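PDB 1O9G: RRNA methyltransferase from Streptomyces viridochromogenes, which methylates N1 of guanosine 2535 in 23S ribosomal RNA, using S-adenosyl-L-methionine as methyl donor, and so confers resistance to the orthosomycin antibiotic avilamycin. Local coordinates for residues T37-R42 with A211-S216; D57-S62 with D175-E180; R158-V163 with L197-S202; Q191-L196 with R217-A222. The protein carries 3 engineered substitutions. One frame throughout, in Å; residues are numbered along the deposited sequence.

Contact 1: residues T37-R42 with A211-S216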
loop_
_atom_site.group_PDB
_atom_site.type_symbol
_atom_site.label_atom_id
_atom_site.label_comp_id
_atom_site.label_asym_id
_atom_site.label_seq_id
_atom_site.Cartn_x
_atom_site.Cartn_y
_atom_site.Cartn_z
ATOM N N THR A 37 8.552 -1.028 -2.899
ATOM C CA THR A 37 9.002 0.005 -3.828
ATOM C C THR A 37 9.239 -0.595 -5.229
ATOM O O THR A 37 8.973 0.055 -6.220
ATOM C CB THR A 37 10.196 0.761 -3.274
ATOM O OG1 THR A 37 10.512 1.832 -4.168
ATOM C CG2 THR A 37 11.422 -0.071 -3.194
ATOM N N GLU A 38 9.662 -1.855 -5.306
ATOM C CA GLU A 38 9.836 -2.538 -6.586
ATOM C C GLU A 38 8.498 -2.657 -7.316
ATOM O O GLU A 38 8.394 -2.336 -8.487
ATOM C CB GLU A 38 10.466 -3.922 -6.386
ATOM C CG GLU A 38 10.636 -4.744 -7.658
ATOM C CD GLU A 38 11.720 -4.242 -8.600
ATOM O OE1 GLU A 38 12.591 -3.460 -8.182
ATOM O OE2 GLU A 38 11.718 -4.657 -9.780
ATOM N N ILE A 39 7.470 -3.115 -6.626
ATOM C CA ILE A 39 6.174 -3.316 -7.243
ATOM C C ILE A 39 5.622 -1.948 -7.677
ATOM O O ILE A 39 5.112 -1.813 -8.785
ATOM C CB ILE A 39 5.179 -4.047 -6.293
ATOM C CG1 ILE A 39 5.654 -5.462 -5.966
ATOM C CG2 ILE A 39 3.806 -4.064 -6.923
ATOM C CD1 ILE A 39 4.915 -6.131 -4.818
ATOM N N PHE A 40 5.694 -0.957 -6.792
ATOM C CA PHE A 40 5.146 0.361 -7.090
ATOM C C PHE A 40 5.828 0.971 -8.322
ATOM O O PHE A 40 5.168 1.518 -9.212
ATOM C CB PHE A 40 5.251 1.299 -5.876
ATOM C CG PHE A 40 4.713 2.665 -6.118
ATOM C CD1 PHE A 40 3.366 2.857 -6.288
ATOM C CD2 PHE A 40 5.558 3.762 -6.204
ATOM C CE1 PHE A 40 2.860 4.102 -6.514
ATOM C CE2 PHE A 40 5.062 5.017 -6.420
ATOM C CZ PHE A 40 3.715 5.192 -6.581
ATOM N N GLN A 41 7.150 0.864 -8.388
ATOM C CA GLN A 41 7.894 1.402 -9.525
ATOM C C GLN A 41 7.584 0.653 -10.823
ATOM O O GLN A 41 7.505 1.262 -11.875
ATOM C CB GLN A 41 9.392 1.458 -9.218
ATOM C CG GLN A 41 9.720 2.470 -8.134
ATOM C CD GLN A 41 11.196 2.626 -7.926
ATOM O OE1 GLN A 41 11.893 3.069 -8.841
ATOM N NE2 GLN A 41 11.687 2.222 -6.764
ATOM N N ARG A 42 7.349 -0.657 -10.739
ATOM C CA ARG A 42 6.911 -1.410 -11.902
ATOM C C ARG A 42 5.540 -0.927 -12.391
ATOM O O ARG A 42 5.286 -0.858 -13.592
ATOM C CB ARG A 42 6.864 -2.928 -11.634
ATOM C CG ARG A 42 8.251 -3.558 -11.571
ATOM C CD ARG A 42 8.229 -5.016 -11.182
ATOM N NE ARG A 42 9.560 -5.624 -11.112
ATOM C CZ ARG A 42 9.897 -6.779 -11.660
ATOM N NH1 ARG A 42 9.049 -7.473 -12.401
ATOM N NH2 ARG A 42 11.116 -7.245 -11.466
ATOM N N ALA A 211 -2.227 -3.720 -9.135
ATOM C CA ALA A 211 -1.118 -4.596 -8.717
ATOM C C ALA A 211 -1.564 -5.291 -7.424
ATOM O O ALA A 211 -1.897 -4.650 -6.435
ATOM C CB ALA A 211 0.115 -3.819 -8.474
ATOM N N VAL A 212 -1.562 -6.615 -7.460
ATOM C CA VAL A 212 -1.877 -7.427 -6.290
ATOM C C VAL A 212 -0.738 -8.385 -5.980
ATOM O O VAL A 212 -0.077 -8.900 -6.874
ATOM C CB VAL A 212 -3.203 -8.175 -6.483
ATOM C CG1 VAL A 212 -4.335 -7.203 -6.781
ATOM C CG2 VAL A 212 -3.127 -9.160 -7.594
ATOM N N THR A 213 -0.529 -8.629 -4.701
ATOM C CA THR A 213 0.512 -9.524 -4.231
ATOM C C THR A 213 -0.053 -10.494 -3.189
ATOM O O THR A 213 -1.039 -10.205 -2.506
ATOM C CB THR A 213 1.729 -8.700 -3.738
ATOM O OG1 THR A 213 2.757 -9.568 -3.274
ATOM C CG2 THR A 213 1.383 -7.790 -2.573
ATOM N N ASP A 214 0.556 -11.670 -3.111
ATOM C CA ASP A 214 0.075 -12.793 -2.287
ATOM C C ASP A 214 1.270 -13.669 -1.946
ATOM O O ASP A 214 2.317 -13.576 -2.578
ATOM C CB ASP A 214 -0.931 -13.614 -3.107
ATOM C CG ASP A 214 -1.967 -14.363 -2.270
ATOM O OD1 ASP A 214 -1.770 -14.624 -1.058
ATOM O OD2 ASP A 214 -3.033 -14.760 -2.787
ATOM N N ARG A 215 1.094 -14.530 -0.954
ATOM C CA ARG A 215 2.023 -15.612 -0.688
ATOM C C ARG A 215 1.665 -16.748 -1.631
ATOM O O ARG A 215 0.870 -17.635 -1.303
ATOM C CB ARG A 215 1.906 -16.060 0.765
ATOM C CG ARG A 215 2.978 -17.035 1.208
ATOM C CD ARG A 215 4.242 -16.354 1.710
ATOM N NE ARG A 215 3.999 -15.477 2.861
ATOM C CZ ARG A 215 4.741 -14.414 3.184
ATOM N NH1 ARG A 215 5.794 -14.064 2.446
ATOM N NH2 ARG A 215 4.433 -13.696 4.263
ATOM N N SER A 216 2.229 -16.697 -2.827
ATOM C CA SER A 216 2.031 -17.763 -3.794
ATOM C C SER A 216 3.097 -17.738 -4.871
ATOM O O SER A 216 3.941 -16.857 -4.905
ATOM C CB SER A 216 0.658 -17.670 -4.429
ATOM O OG SER A 216 0.663 -16.674 -5.408
#

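Contact 2: residues D57-S62 with D175-E180. Unlike the reference sequence in segment 175-180: Glu180 (reference Ser).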
loop_
_atom_site.group_PDB
_atom_site.type_symbol
_atom_site.label_atom_id
_atom_site.label_comp_id
_atom_site.label_asym_id
_atom_site.label_seq_id
_atom_site.Cartn_x
_atom_site.Cartn_y
_atom_site.Cartn_z
ATOM N N ASP A 57 -5.135 1.701 -1.916
ATOM C CA ASP A 57 -5.057 0.376 -1.344
ATOM C C ASP A 57 -6.428 0.042 -0.762
ATOM O O ASP A 57 -6.798 0.549 0.305
ATOM C CB ASP A 57 -3.988 0.294 -0.279
ATOM C CG ASP A 57 -3.773 -1.102 0.217
ATOM O OD1 ASP A 57 -4.658 -1.980 0.011
ATOM O OD2 ASP A 57 -2.718 -1.408 0.813
ATOM N N PRO A 58 -7.219 -0.744 -1.504
ATOM C CA PRO A 58 -8.590 -1.120 -1.117
ATOM C C PRO A 58 -8.696 -2.321 -0.177
ATOM O O PRO A 58 -9.809 -2.745 0.163
ATOM C CB PRO A 58 -9.247 -1.458 -2.452
ATOM C CG PRO A 58 -8.139 -2.084 -3.243
ATOM C CD PRO A 58 -6.909 -1.271 -2.843
ATOM N N CYS A 59 -7.559 -2.882 0.219
ATOM C CA CYS A 59 -7.492 -3.900 1.264
ATOM C C CYS A 59 -6.362 -3.526 2.180
ATOM O O CYS A 59 -5.389 -4.248 2.349
ATOM C CB CYS A 59 -7.278 -5.304 0.731
ATOM S SG CYS A 59 -8.322 -5.776 -0.635
ATOM N N CYS A 60 -6.485 -2.359 2.797
ATOM C CA CYS A 60 -5.317 -1.731 3.360
ATOM C C CYS A 60 -4.763 -2.362 4.632
ATOM O O CYS A 60 -3.617 -2.086 4.987
ATOM C CB CYS A 60 -5.584 -0.237 3.603
ATOM S SG CYS A 60 -6.797 0.140 4.879
ATOM N N GLY A 61 -5.553 -3.181 5.328
ATOM C CA GLY A 61 -5.106 -3.777 6.559
ATOM C C GLY A 61 -4.660 -2.727 7.534
ATOM O O GLY A 61 -5.378 -1.765 7.767
ATOM N N SER A 62 -3.464 -2.917 8.072
ATOM C CA SER A 62 -2.871 -2.000 9.044
ATOM C C SER A 62 -2.444 -0.676 8.455
ATOM O O SER A 62 -2.027 0.222 9.184
ATOM C CB SER A 62 -1.626 -2.652 9.652
ATOM O OG SER A 62 -0.551 -2.704 8.717
ATOM N N ASP A 175 -1.872 -5.966 -0.861
ATOM C CA ASP A 175 -1.484 -7.273 -0.396
ATOM C C ASP A 175 -2.773 -7.969 -0.013
ATOM O O ASP A 175 -3.548 -7.467 0.814
ATOM C CB ASP A 175 -0.551 -7.114 0.817
ATOM C CG ASP A 175 0.085 -8.400 1.269
ATOM O OD1 ASP A 175 0.177 -9.369 0.489
ATOM O OD2 ASP A 175 0.508 -8.526 2.440
ATOM N N LEU A 176 -3.036 -9.116 -0.609
ATOM C CA LEU A 176 -4.355 -9.728 -0.473
ATOM C C LEU A 176 -4.590 -10.137 0.978
ATOM O O LEU A 176 -3.663 -10.584 1.657
ATOM C CB LEU A 176 -4.528 -10.892 -1.448
ATOM C CG LEU A 176 -4.558 -10.509 -2.934
ATOM C CD1 LEU A 176 -4.671 -11.704 -3.852
ATOM C CD2 LEU A 176 -5.673 -9.488 -3.220
ATOM N N PRO A 177 -5.804 -9.912 1.479
ATOM C CA PRO A 177 -6.103 -10.185 2.883
ATOM C C PRO A 177 -6.097 -11.663 3.163
ATOM O O PRO A 177 -6.535 -12.443 2.341
ATOM C CB PRO A 177 -7.507 -9.592 3.090
ATOM C CG PRO A 177 -8.064 -9.321 1.731
ATOM C CD PRO A 177 -6.963 -9.369 0.747
ATOM N N TYR A 178 -5.614 -12.040 4.331
ATOM C CA TYR A 178 -5.433 -13.454 4.628
ATOM C C TYR A 178 -6.761 -14.231 4.685
ATOM O O TYR A 178 -6.776 -15.427 4.444
ATOM C CB TYR A 178 -4.598 -13.636 5.912
ATOM C CG TYR A 178 -3.104 -13.313 5.751
ATOM C CD1 TYR A 178 -2.645 -12.404 4.791
ATOM C CD2 TYR A 178 -2.152 -13.920 6.568
ATOM C CE1 TYR A 178 -1.288 -12.116 4.655
ATOM C CE2 TYR A 178 -0.790 -13.636 6.439
ATOM C CZ TYR A 178 -0.367 -12.733 5.478
ATOM O OH TYR A 178 0.973 -12.443 5.336
ATOM N N GLY A 179 -7.870 -13.544 4.963
ATOM C CA GLY A 179 -9.172 -14.192 5.071
ATOM C C GLY A 179 -9.766 -14.657 3.746
ATOM O O GLY A 179 -10.676 -15.493 3.728
ATOM N N GLU A 180 -9.278 -14.087 2.645
ATOM C CA GLU A 180 -9.671 -14.500 1.296
ATOM C C GLU A 180 -8.924 -15.741 0.826
ATOM O O GLU A 180 -9.288 -16.349 -0.186
ATOM C CB GLU A 180 -9.400 -13.373 0.296
ATOM C CG GLU A 180 -10.178 -12.097 0.559
ATOM C CD GLU A 180 -11.661 -12.231 0.276
ATOM O OE1 GLU A 180 -12.112 -13.308 -0.159
ATOM O OE2 GLU A 180 -12.391 -11.248 0.505
HETATM O O HOH W 1 -2.609 -4.001 1.305
HETATM O O HOH W 2 -4.835 -6.921 3.007
#

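Contact 3: residues R158-V163 with L197-S202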
loop_
_atom_site.group_PDB
_atom_site.type_symbol
_atom_site.label_atom_id
_atom_site.label_comp_id
_atom_site.label_asym_id
_atom_site.label_seq_id
_atom_site.Cartn_x
_atom_site.Cartn_y
_atom_site.Cartn_z
ATOM N N ARG A 158 -20.594 -1.131 -5.866
ATOM C CA ARG A 158 -21.418 0.026 -5.537
ATOM C C ARG A 158 -20.913 0.779 -4.322
ATOM O O ARG A 158 -21.325 1.913 -4.097
ATOM C CB ARG A 158 -22.865 -0.410 -5.312
ATOM C CG ARG A 158 -23.555 -0.916 -6.576
ATOM C CD ARG A 158 -23.660 0.131 -7.694
ATOM N NE ARG A 158 -24.406 -0.380 -8.844
ATOM C CZ ARG A 158 -25.079 0.377 -9.721
ATOM N NH1 ARG A 158 -25.100 1.708 -9.613
ATOM N NH2 ARG A 158 -25.731 -0.204 -10.724
ATOM N N ALA A 159 -20.014 0.154 -3.556
ATOM C CA ALA A 159 -19.394 0.775 -2.385
ATOM C C ALA A 159 -18.225 1.675 -2.758
ATOM O O ALA A 159 -17.774 2.487 -1.958
ATOM C CB ALA A 159 -18.914 -0.313 -1.411
ATOM N N LEU A 160 -17.736 1.546 -3.979
ATOM C CA LEU A 160 -16.465 2.164 -4.313
ATOM C C LEU A 160 -16.509 3.675 -4.574
ATOM O O LEU A 160 -15.569 4.374 -4.235
ATOM C CB LEU A 160 -15.785 1.416 -5.455
ATOM C CG LEU A 160 -15.654 -0.109 -5.260
ATOM C CD1 LEU A 160 -15.024 -0.809 -6.441
ATOM C CD2 LEU A 160 -14.930 -0.445 -3.950
ATOM N N SER A 161 -17.575 4.192 -5.168
ATOM C CA SER A 161 -17.618 5.609 -5.503
ATOM C C SER A 161 -17.472 6.509 -4.270
ATOM O O SER A 161 -16.796 7.540 -4.333
ATOM C CB SER A 161 -18.880 5.954 -6.293
ATOM O OG SER A 161 -19.995 6.089 -5.443
ATOM N N ALA A 162 -18.036 6.095 -3.137
ATOM C CA ALA A 162 -17.881 6.855 -1.908
ATOM C C ALA A 162 -16.451 6.850 -1.353
ATOM O O ALA A 162 -16.026 7.804 -0.727
ATOM C CB ALA A 162 -18.869 6.352 -0.837
ATOM N N VAL A 163 -15.736 5.750 -1.522
ATOM C CA VAL A 163 -14.324 5.693 -1.157
ATOM C C VAL A 163 -13.553 6.692 -2.022
ATOM O O VAL A 163 -12.653 7.363 -1.537
ATOM C CB VAL A 163 -13.746 4.264 -1.369
ATOM C CG1 VAL A 163 -12.245 4.218 -1.123
ATOM C CG2 VAL A 163 -14.425 3.284 -0.438
ATOM N N LEU A 197 -10.785 -8.044 -9.049
ATOM C CA LEU A 197 -10.359 -7.249 -10.195
ATOM C C LEU A 197 -11.514 -6.619 -10.955
ATOM O O LEU A 197 -11.443 -5.454 -11.325
ATOM C CB LEU A 197 -9.501 -8.055 -11.146
ATOM C CG LEU A 197 -8.176 -8.579 -10.625
ATOM C CD1 LEU A 197 -7.576 -9.463 -11.705
ATOM C CD2 LEU A 197 -7.224 -7.501 -10.209
ATOM N N ARG A 198 -12.601 -7.359 -11.158
ATOM C CA ARG A 198 -13.748 -6.810 -11.867
ATOM C C ARG A 198 -14.398 -5.683 -11.087
ATOM O O ARG A 198 -14.798 -4.687 -11.662
ATOM C CB ARG A 198 -14.783 -7.885 -12.164
ATOM C CG ARG A 198 -14.372 -8.862 -13.257
ATOM C CD ARG A 198 -15.520 -9.693 -13.767
ATOM N NE ARG A 198 -16.348 -10.101 -12.638
ATOM C CZ ARG A 198 -16.229 -11.240 -11.959
ATOM N NH1 ARG A 198 -15.336 -12.174 -12.310
ATOM N NH2 ARG A 198 -17.044 -11.459 -10.928
ATOM N N SER A 199 -14.502 -5.838 -9.778
ATOM C CA SER A 199 -15.074 -4.788 -8.957
ATOM C C SER A 199 -14.257 -3.503 -9.066
ATOM O O SER A 199 -14.788 -2.432 -9.320
ATOM C CB SER A 199 -15.161 -5.252 -7.503
ATOM O OG SER A 199 -15.851 -4.316 -6.723
ATOM N N LEU A 200 -12.955 -3.623 -8.882
ATOM C CA LEU A 200 -12.065 -2.477 -8.964
ATOM C C LEU A 200 -12.142 -1.819 -10.335
ATOM O O LEU A 200 -12.207 -0.606 -10.423
ATOM C CB LEU A 200 -10.627 -2.889 -8.655
ATOM C CG LEU A 200 -10.346 -3.248 -7.195
ATOM C CD1 LEU A 200 -8.945 -3.822 -7.027
ATOM C CD2 LEU A 200 -10.567 -2.044 -6.314
ATOM N N ALA A 201 -12.091 -2.608 -11.403
ATOM C CA ALA A 201 -12.014 -2.043 -12.743
ATOM C C ALA A 201 -13.279 -1.251 -13.072
ATOM O O ALA A 201 -13.228 -0.311 -13.856
ATOM C CB ALA A 201 -11.757 -3.136 -13.775
ATOM N N SER A 202 -14.405 -1.616 -12.463
ATOM C CA SER A 202 -15.653 -0.880 -12.679
ATOM C C SER A 202 -15.572 0.560 -12.168
ATOM O O SER A 202 -16.297 1.423 -12.643
ATOM C CB SER A 202 -16.847 -1.602 -12.037
ATOM O OG SER A 202 -16.873 -1.499 -10.615
#

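Contact 4: residues Q191-L196 with R217-A222. Unlike the reference sequence in segment 191-196: Gln191 (reference Ser), Pro192 (reference Arg), Val193 (reference Trp), Ala194 (reference Arg), Gly195 (reference Ala).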
loop_
_atom_site.group_PDB
_atom_site.type_symbol
_atom_site.label_atom_id
_atom_site.label_comp_id
_atom_site.label_asym_id
_atom_site.label_seq_id
_atom_site.Cartn_x
_atom_site.Cartn_y
_atom_site.Cartn_z
ATOM N N GLN A 191 -11.509 -17.418 -8.381
ATOM C CA GLN A 191 -12.803 -16.737 -8.465
ATOM C C GLN A 191 -12.831 -15.449 -7.620
ATOM O O GLN A 191 -13.236 -14.406 -8.121
ATOM C CB GLN A 191 -13.965 -17.685 -8.110
ATOM C CG GLN A 191 -14.260 -18.742 -9.185
ATOM C CD GLN A 191 -15.298 -19.768 -8.749
ATOM O OE1 GLN A 191 -16.491 -19.611 -9.034
ATOM N NE2 GLN A 191 -14.850 -20.824 -8.069
ATOM N N PRO A 192 -12.407 -15.503 -6.359
ATOM C CA PRO A 192 -12.255 -14.274 -5.566
ATOM C C PRO A 192 -11.333 -13.232 -6.202
ATOM O O PRO A 192 -11.705 -12.081 -6.224
ATOM C CB PRO A 192 -11.678 -14.785 -4.239
ATOM C CG PRO A 192 -12.149 -16.167 -4.148
ATOM C CD PRO A 192 -12.101 -16.696 -5.554
ATOM N N VAL A 193 -10.169 -13.630 -6.714
ATOM C CA VAL A 193 -9.267 -12.677 -7.372
ATOM C C VAL A 193 -9.954 -12.076 -8.563
ATOM O O VAL A 193 -9.919 -10.879 -8.750
ATOM C CB VAL A 193 -7.951 -13.312 -7.837
ATOM C CG1 VAL A 193 -7.125 -12.312 -8.695
ATOM C CG2 VAL A 193 -7.129 -13.731 -6.662
ATOM N N ALA A 194 -10.572 -12.911 -9.384
ATOM C CA ALA A 194 -11.309 -12.411 -10.533
ATOM C C ALA A 194 -12.375 -11.401 -10.137
ATOM O O ALA A 194 -12.495 -10.361 -10.762
ATOM C CB ALA A 194 -11.944 -13.554 -11.282
ATOM N N GLY A 195 -13.138 -11.683 -9.091
ATOM C CA GLY A 195 -14.181 -10.772 -8.654
ATOM C C GLY A 195 -13.622 -9.465 -8.113
ATOM O O GLY A 195 -14.188 -8.405 -8.329
ATOM N N LEU A 196 -12.503 -9.549 -7.403
ATOM C CA LEU A 196 -11.847 -8.361 -6.891
ATOM C C LEU A 196 -11.439 -7.472 -8.053
ATOM O O LEU A 196 -11.711 -6.270 -8.052
ATOM C CB LEU A 196 -10.645 -8.745 -6.034
ATOM C CG LEU A 196 -9.690 -7.627 -5.601
ATOM C CD1 LEU A 196 -10.453 -6.526 -4.982
ATOM C CD2 LEU A 196 -8.673 -8.197 -4.637
ATOM N N ARG A 217 3.068 -18.745 -5.732
ATOM C CA ARG A 217 4.034 -18.840 -6.817
ATOM C C ARG A 217 3.543 -18.046 -8.025
ATOM O O ARG A 217 4.351 -17.535 -8.800
ATOM C CB ARG A 217 4.291 -20.309 -7.191
ATOM C CG ARG A 217 4.579 -21.260 -6.011
ATOM C CD ARG A 217 5.348 -20.664 -4.822
ATOM N NE ARG A 217 6.793 -20.590 -5.064
ATOM C CZ ARG A 217 7.580 -19.558 -4.742
ATOM N NH1 ARG A 217 7.090 -18.464 -4.161
ATOM N NH2 ARG A 217 8.881 -19.618 -5.006
ATOM N N LYS A 218 2.225 -17.943 -8.167
ATOM C CA LYS A 218 1.591 -17.350 -9.339
ATOM C C LYS A 218 0.121 -17.035 -9.023
ATOM O O LYS A 218 -0.654 -17.933 -8.698
ATOM C CB LYS A 218 1.685 -18.306 -10.534
ATOM C CG LYS A 218 1.313 -17.665 -11.866
ATOM C CD LYS A 218 1.788 -18.472 -13.067
ATOM C CE LYS A 218 3.314 -18.378 -13.283
ATOM N NZ LYS A 218 3.847 -16.976 -13.230
ATOM N N ILE A 219 -0.273 -15.765 -9.139
ATOM C CA ILE A 219 -1.641 -15.352 -8.855
ATOM C C ILE A 219 -2.496 -15.540 -10.097
ATOM O O ILE A 219 -2.169 -15.004 -11.144
ATOM C CB ILE A 219 -1.649 -13.888 -8.395
ATOM C CG1 ILE A 219 -0.972 -13.788 -7.023
ATOM C CG2 ILE A 219 -3.088 -13.340 -8.332
ATOM C CD1 ILE A 219 -0.546 -12.384 -6.639
ATOM N N PRO A 220 -3.578 -16.311 -9.994
ATOM C CA PRO A 220 -4.433 -16.573 -11.154
ATOM C C PRO A 220 -5.249 -15.335 -11.568
ATOM O O PRO A 220 -6.001 -14.829 -10.748
ATOM C CB PRO A 220 -5.340 -17.719 -10.666
ATOM C CG PRO A 220 -5.386 -17.559 -9.162
ATOM C CD PRO A 220 -4.060 -16.995 -8.775
ATOM N N VAL A 221 -5.101 -14.874 -12.813
ATOM C CA VAL A 221 -5.935 -13.787 -13.355
ATOM C C VAL A 221 -6.661 -14.094 -14.673
ATOM O O VAL A 221 -7.580 -13.358 -15.046
ATOM C CB VAL A 221 -5.143 -12.448 -13.530
ATOM C CG1 VAL A 221 -4.604 -11.964 -12.195
ATOM C CG2 VAL A 221 -4.012 -12.581 -14.547
ATOM N N ALA A 222 -6.260 -15.158 -15.371
ATOM C CA ALA A 222 -6.912 -15.559 -16.619
ATOM C C ALA A 222 -8.426 -15.582 -16.412
ATOM O O ALA A 222 -8.881 -16.013 -15.358
ATOM C CB ALA A 222 -6.413 -16.928 -17.059
#

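Contact 1: residues T37-R42 with A211-S216
Ile39 packs on Ala211 and Thr213, placing helix 33-45 against strand 209-214 of the Rossmann-like methyltransferase sheet. Between the two segments the contact is purely apolar, with no hydrogen bond. Ile39 uses two branches. CG2 lies anti to the backbone N and meets Ala211 CB at 4.0 Å. The longer branch runs beside the backbone N (chi1 -64°) and carries CD1 to 4.2 Å from Thr213 CB. Ala211 and Thr213 alternate with Val212 along the strand, so both turn toward the helix while Val212 points away. Leu173 and Ala237, on the two flanking strands, also touch Ile39, which therefore spans three strands.

Polar groups are satisfied to the side of this apolar patch. Thr213 turns OG1 to the carbonyl of Ser236 on strand 235-241. At the strand end, Asp214 OD2 accepts from the backbone N of Val188. Along the helix, Gln41 NE2 donates to Thr37 OG1 at 2.9 Å, one turn back.

Glu38 and Arg42 form a salt bridge one turn apart. Glu38 also accepts from backbone N atoms of Arg5, His6 and Ala7, tying the N-terminal chain to this helix. Arg42 has a second acid partner in Glu228. The Arg42 NE bond to Glu38 OE2 is 2.7 Å and nearly straight at 165°; it uses the anti side of the carboxylate and lies in the guanidinium plane.

Contact 2: residues D57-S62 with D175-E180
This is a partly buried, water-bridged contact between two loops, in which Cys59 faces Asp175 and Pro177. The loops follow strands 53-57 and 171-175, which are parallel neighbours in the Rossmann-like sheet. The Asp57-Pro-Cys-Cys-Gly-Ser run resembles the glycine-rich first motif of methyltransferases that bind S-adenosylmethionine. Asp175-Leu-Pro-Tyr resembles their fourth motif. The pair therefore probably borders the cofactor and target-base site.

Direct contact is small and apolar. Cys59 CB lies 4.1 Å from Pro177 CD, and SG is about as close to the same ring carbon. SG is anti to the carbonyl carbon (chi1 -47°), which leaves both CB and SG against the proline.

No hydrogen bond joins the segments directly; two waters do the work. Water 1 donates to Asp57 OD2 at 2.6 Å and to Cys59 O at 3.0 Å. It also accepts from Asp175 N at 3.0 Å. Water 2 donates to Cys59 O at 2.8 Å and to Asp175 O at 2.6 Å. It thus links two carbonyl oxygens that could not bond to each other. Cys59 O is gripped by both waters.

Asp57 also shapes its own loop. Its OD1 accepts from Cys59 N at 3.0 Å, forming an Asx turn, and takes a further bond from Thr174 OG1.

Around the contact, Pro58 packs on strands 77-84 and 171-175. Cys60 lies against helix 87-98 and strand 77-84. Leu176 continues the backbone pairing with Thr213 of strand 209-214.

Contact 3: residues R158-V163 with L197-S202
Leu160 meets the flat peptide group after Ser199; no flat side chain joins the two segments. Its CD1 methyl sits over one face of the Ser199 carbonyl, 3.3 Å from Ser199 O. The hydroxyl of Ser202 reaches that oxygen from closer to the plane. Ser202 OG donates to Ser199 O at 2.6 Å, tilted 19° from the carbonyl plane. The methyl and the hydroxyl therefore use different approaches to one oxygen.

CD1 of Leu160 touches more than the carbonyl. It lies 3.6 Å from Ser199 OG and 4.2 Å from Leu200 CA. The side chain is extended, with CG beside the backbone N (chi1 -51°), and inserts its tip against the surface of helix 190-203. Ser199 sends OG anti to its own N (chi1 -173°), where it bonds to the carbonyl of Val154. The hydroxyl next to the leucine methyl is thus satisfied by the loop before helix 160-164.

The contact joins this short helix to helix 190-203. Trp56 of strand 53-57 is touched from both helices, by Leu160 and Val163 and by Leu200. Pro157 lies against Ser199 and Ser202.

No hydrogen bond or charge pair joins the segments. A leucine tip rests on polar atoms already engaged within helix 190-203 and with Val154. The cohesion between the segments is therefore mainly van der Waals contact and burial of the leucine.

Contact 4: residues Q191-L196 with R217-A222
Val193 presses one methyl, CG1, against Ile219, Pro220 and Val221. Its torsion decides which branch does this. CG1 is anti to the backbone N (chi1 172°), which turns it outward from helix 190-203 toward the loop. CG2 takes the place beside the backbone N, anti to the carbonyl carbon. Val193 differs from the reference sequence, as do the other residues from Gln191 to Gly195.

The closest approach is to a backbone atom. CG1 lies 3.4 Å from Pro220 O, roughly in line with the carbonyl bond. CB of Val193 is 3.8 Å from the same oxygen.

The other two partners are methyls of beta-branched side chains. Ile219 CG2 stands 4.2 Å from Val193 CG1. It too is the branch anti to its backbone N, while CG1 of Ile219 runs beside that N (chi1 -68°). The two side chains cross at about a right angle and meet through single methyls. Val221 CG1 is 4.3 Å from Val193 CG1. The valine methyl therefore has contacts from three consecutive loop residues. No hydrogen bond crosses between the segments.

The 217-222 loop runs from strand 209-214 toward strand 228-232. Ile219 and Val221 rest on Val238 of strand 235-241, and Ile219 O accepts from Arg229 of strand 228-232. Helix 190-203 packs beside this loop through Val193, while its Leu196 touches Val154 and Leu176.

How the contacts relate
Contacts 1 and 2 lie nearer the centre of the chain; contacts 3 and 4 are farther out but also buried. Contact 1 is a buried apolar contact of helix on strand. Contact 2 is partly buried and wetter, bridging two loops at strand ends through waters. Contacts 3 and 4 share helix 190-203, each pressing an aliphatic methyl on a backbone carbonyl. They meet where Leu197 CD1 lies 3.9 Å from Val221 CG1. Contacts 1 and 2 touch where Thr213 O probably accepts a hydrogen bond from Leu176 N. Leu176 also packs on Leu196, linking contact 2 to contact 4. Ile219 CD1 of contact 4 packs against strand 209-214 of contact 1.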